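Local coordinates for FrnE protein (Deinococcus radiodurans, PDB 5CO3) that probably acts as a cytoplasmic thiol-disulfide oxidoreductase of the DsbA-like thioredoxin family, making, breaking or rearranging disulfide bonds, at residues A[21-26]-A[86-91]. Sequence-based numbering, arbitrary orientation.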
loop_
_atom_site.group_PDB
_atom_site.type_symbol
_atom_site.label_atom_id
_atom_site.label_comp_id
_atom_site.label_asym_id
_atom_site.label_seq_id
_atom_site.Cartn_x
_atom_site.Cartn_y
_atom_site.Cartn_z
ATOM N N ALA A 21 4.116 2.649 -7.428
ATOM C CA ALA A 21 4.253 3.828 -8.291
ATOM C C ALA A 21 3.356 5.005 -7.904
ATOM O O ALA A 21 3.397 6.041 -8.559
ATOM C CB ALA A 21 3.992 3.437 -9.767
ATOM N N CYS A 22 2.563 4.883 -6.833
ATOM C CA CYS A 22 1.632 5.954 -6.480
ATOM C C CYS A 22 2.136 6.786 -5.302
ATOM O O CYS A 22 2.299 6.264 -4.207
ATOM C CB CYS A 22 0.255 5.379 -6.146
ATOM S SG CYS A 22 -0.959 6.642 -5.694
ATOM N N PRO A 23 2.439 8.070 -5.532
ATOM C CA PRO A 23 2.977 8.889 -4.436
ATOM C C PRO A 23 1.967 9.032 -3.303
ATOM O O PRO A 23 2.396 9.201 -2.156
ATOM C CB PRO A 23 3.262 10.238 -5.103
ATOM C CG PRO A 23 3.433 9.881 -6.583
ATOM C CD PRO A 23 2.421 8.796 -6.818
ATOM N N TRP A 24 0.673 8.928 -3.600
ATOM C CA TRP A 24 -0.338 9.082 -2.556
ATOM C C TRP A 24 -0.340 7.862 -1.646
ATOM O O TRP A 24 -0.741 7.946 -0.489
ATOM C CB TRP A 24 -1.721 9.333 -3.151
ATOM C CG TRP A 24 -1.850 10.730 -3.661
ATOM C CD1 TRP A 24 -1.879 11.129 -4.965
ATOM C CD2 TRP A 24 -1.932 11.926 -2.873
ATOM N NE1 TRP A 24 -1.978 12.495 -5.039
ATOM C CE2 TRP A 24 -2.021 13.011 -3.769
ATOM C CE3 TRP A 24 -1.949 12.184 -1.494
ATOM C CZ2 TRP A 24 -2.122 14.333 -3.336
ATOM C CZ3 TRP A 24 -2.052 13.501 -1.066
ATOM C CH2 TRP A 24 -2.138 14.557 -1.983
ATOM N N CYS A 25 0.154 6.733 -2.149
ATOM C CA CYS A 25 0.208 5.541 -1.313
ATOM C C CYS A 25 1.250 5.663 -0.206
ATOM O O CYS A 25 1.053 5.145 0.891
ATOM C CB CYS A 25 0.475 4.302 -2.177
ATOM S SG CYS A 25 -0.969 3.795 -3.115
ATOM N N TYR A 26 2.372 6.319 -0.490
ATOM C CA TYR A 26 3.382 6.510 0.537
ATOM C C TYR A 26 2.839 7.500 1.577
ATOM O O TYR A 26 2.920 7.257 2.783
ATOM C CB TYR A 26 4.685 7.011 -0.078
ATOM C CG TYR A 26 5.939 6.620 0.655
ATOM C CD1 TYR A 26 5.901 6.015 1.919
ATOM C CD2 TYR A 26 7.183 6.841 0.069
ATOM C CE1 TYR A 26 7.074 5.670 2.582
ATOM C CE2 TYR A 26 8.346 6.498 0.718
ATOM C CZ TYR A 26 8.297 5.920 1.958
ATOM O OH TYR A 26 9.469 5.587 2.587
ATOM N N ASP A 86 4.711 19.093 -7.637
ATOM C CA ASP A 86 5.089 19.972 -6.538
ATOM C C ASP A 86 4.144 19.810 -5.352
ATOM O O ASP A 86 4.595 19.729 -4.204
ATOM C CB ASP A 86 5.117 21.429 -6.996
ATOM C CG ASP A 86 6.221 21.701 -8.000
ATOM O OD1 ASP A 86 7.150 20.870 -8.105
ATOM O OD2 ASP A 86 6.158 22.750 -8.674
ATOM N N HIS A 87 2.841 19.752 -5.628
ATOM C CA HIS A 87 1.849 19.527 -4.570
ATOM C C HIS A 87 2.134 18.247 -3.806
ATOM O O HIS A 87 2.176 18.246 -2.570
ATOM C CB HIS A 87 0.438 19.462 -5.148
ATOM C CG HIS A 87 -0.624 19.206 -4.122
ATOM N ND1 HIS A 87 -1.700 18.376 -4.355
ATOM C CD2 HIS A 87 -0.777 19.676 -2.858
ATOM C CE1 HIS A 87 -2.467 18.342 -3.278
ATOM N NE2 HIS A 87 -1.931 19.126 -2.359
ATOM N N MET A 88 2.322 17.149 -4.531
ATOM C CA MET A 88 2.560 15.872 -3.866
ATOM C C MET A 88 3.870 15.909 -3.075
ATOM O O MET A 88 3.960 15.344 -1.984
ATOM C CB MET A 88 2.576 14.715 -4.889
ATOM C CG MET A 88 1.197 14.390 -5.466
ATOM S SD MET A 88 1.159 12.938 -6.535
ATOM C CE MET A 88 2.109 13.526 -7.940
ATOM N N THR A 89 4.887 16.570 -3.633
ATOM C CA THR A 89 6.179 16.689 -2.957
ATOM C C THR A 89 6.036 17.411 -1.614
ATOM O O THR A 89 6.545 16.942 -0.590
ATOM C CB THR A 89 7.202 17.422 -3.831
ATOM O OG1 THR A 89 7.479 16.613 -4.981
ATOM C CG2 THR A 89 8.500 17.626 -3.079
ATOM N N GLN A 90 5.331 18.534 -1.615
ATOM C CA GLN A 90 5.143 19.320 -0.388
ATOM C C GLN A 90 4.258 18.601 0.619
ATOM O O GLN A 90 4.554 18.598 1.813
ATOM C CB GLN A 90 4.562 20.681 -0.721
ATOM C CG GLN A 90 5.590 21.556 -1.387
ATOM C CD GLN A 90 5.007 22.837 -1.888
ATOM O OE1 GLN A 90 4.416 23.600 -1.121
ATOM N NE2 GLN A 90 5.156 23.087 -3.185
ATOM N N THR A 91 3.194 17.965 0.134
ATOM C CA THR A 91 2.327 17.177 1.007
ATOM C C THR A 91 3.131 16.055 1.678
ATOM O O THR A 91 3.028 15.823 2.898
ATOM C CB THR A 91 1.124 16.597 0.220
ATOM O OG1 THR A 91 0.363 17.674 -0.337
ATOM C CG2 THR A 91 0.220 15.799 1.151
#
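The indole of Trp24 reaches across to helix 78-93 and points the far edge of its six-membered ring at the face of the His87 imidazole. This offset edge-to-face pair has planes 63° apart and centroids separated by 5.8 Å; its closest atoms are Trp24 CH2 and His87 CE1, at 4.0 Å. With chi1 at 179° the His87 side chain extends away from its backbone N, and this puts the ring at that edge of the indole. Met88 and Thr91 both approach obliquely from one side of the indole plane. The Met88 sulfur sits by the pyrrole end in a Met-aromatic contact, SD 4.1 Å from the five-membered ring centroid and 3.5 Å from Trp24 NE1, while Met88 CG follows along the indole toward CE2. At the benzo end, Thr91 CG2 comes to 3.9 Å from Trp24 CZ3.

Pro23 and Trp24 sit between the cysteines of a CxxC sequence at the start of helix 23-38, the hallmark of thioredoxin-fold oxidoreductases. Cys22 and Cys25 form a disulfide in another structure of this protein but not here. Helix 78-93 belongs to the helical region that DsbA-like proteins insert between the strands of that fold, so the contact joins the start of the CxxC helix to the insertion. Pro23 meets the Met88 sulfur from a second direction, its CB 3.7 Å from SD, and also touches Met137 of helix 125-137. Behind Thr91 CG2, the hydroxyl OG1 bonds back to His87 O at 2.9 Å, coming in from above the carbonyl plane.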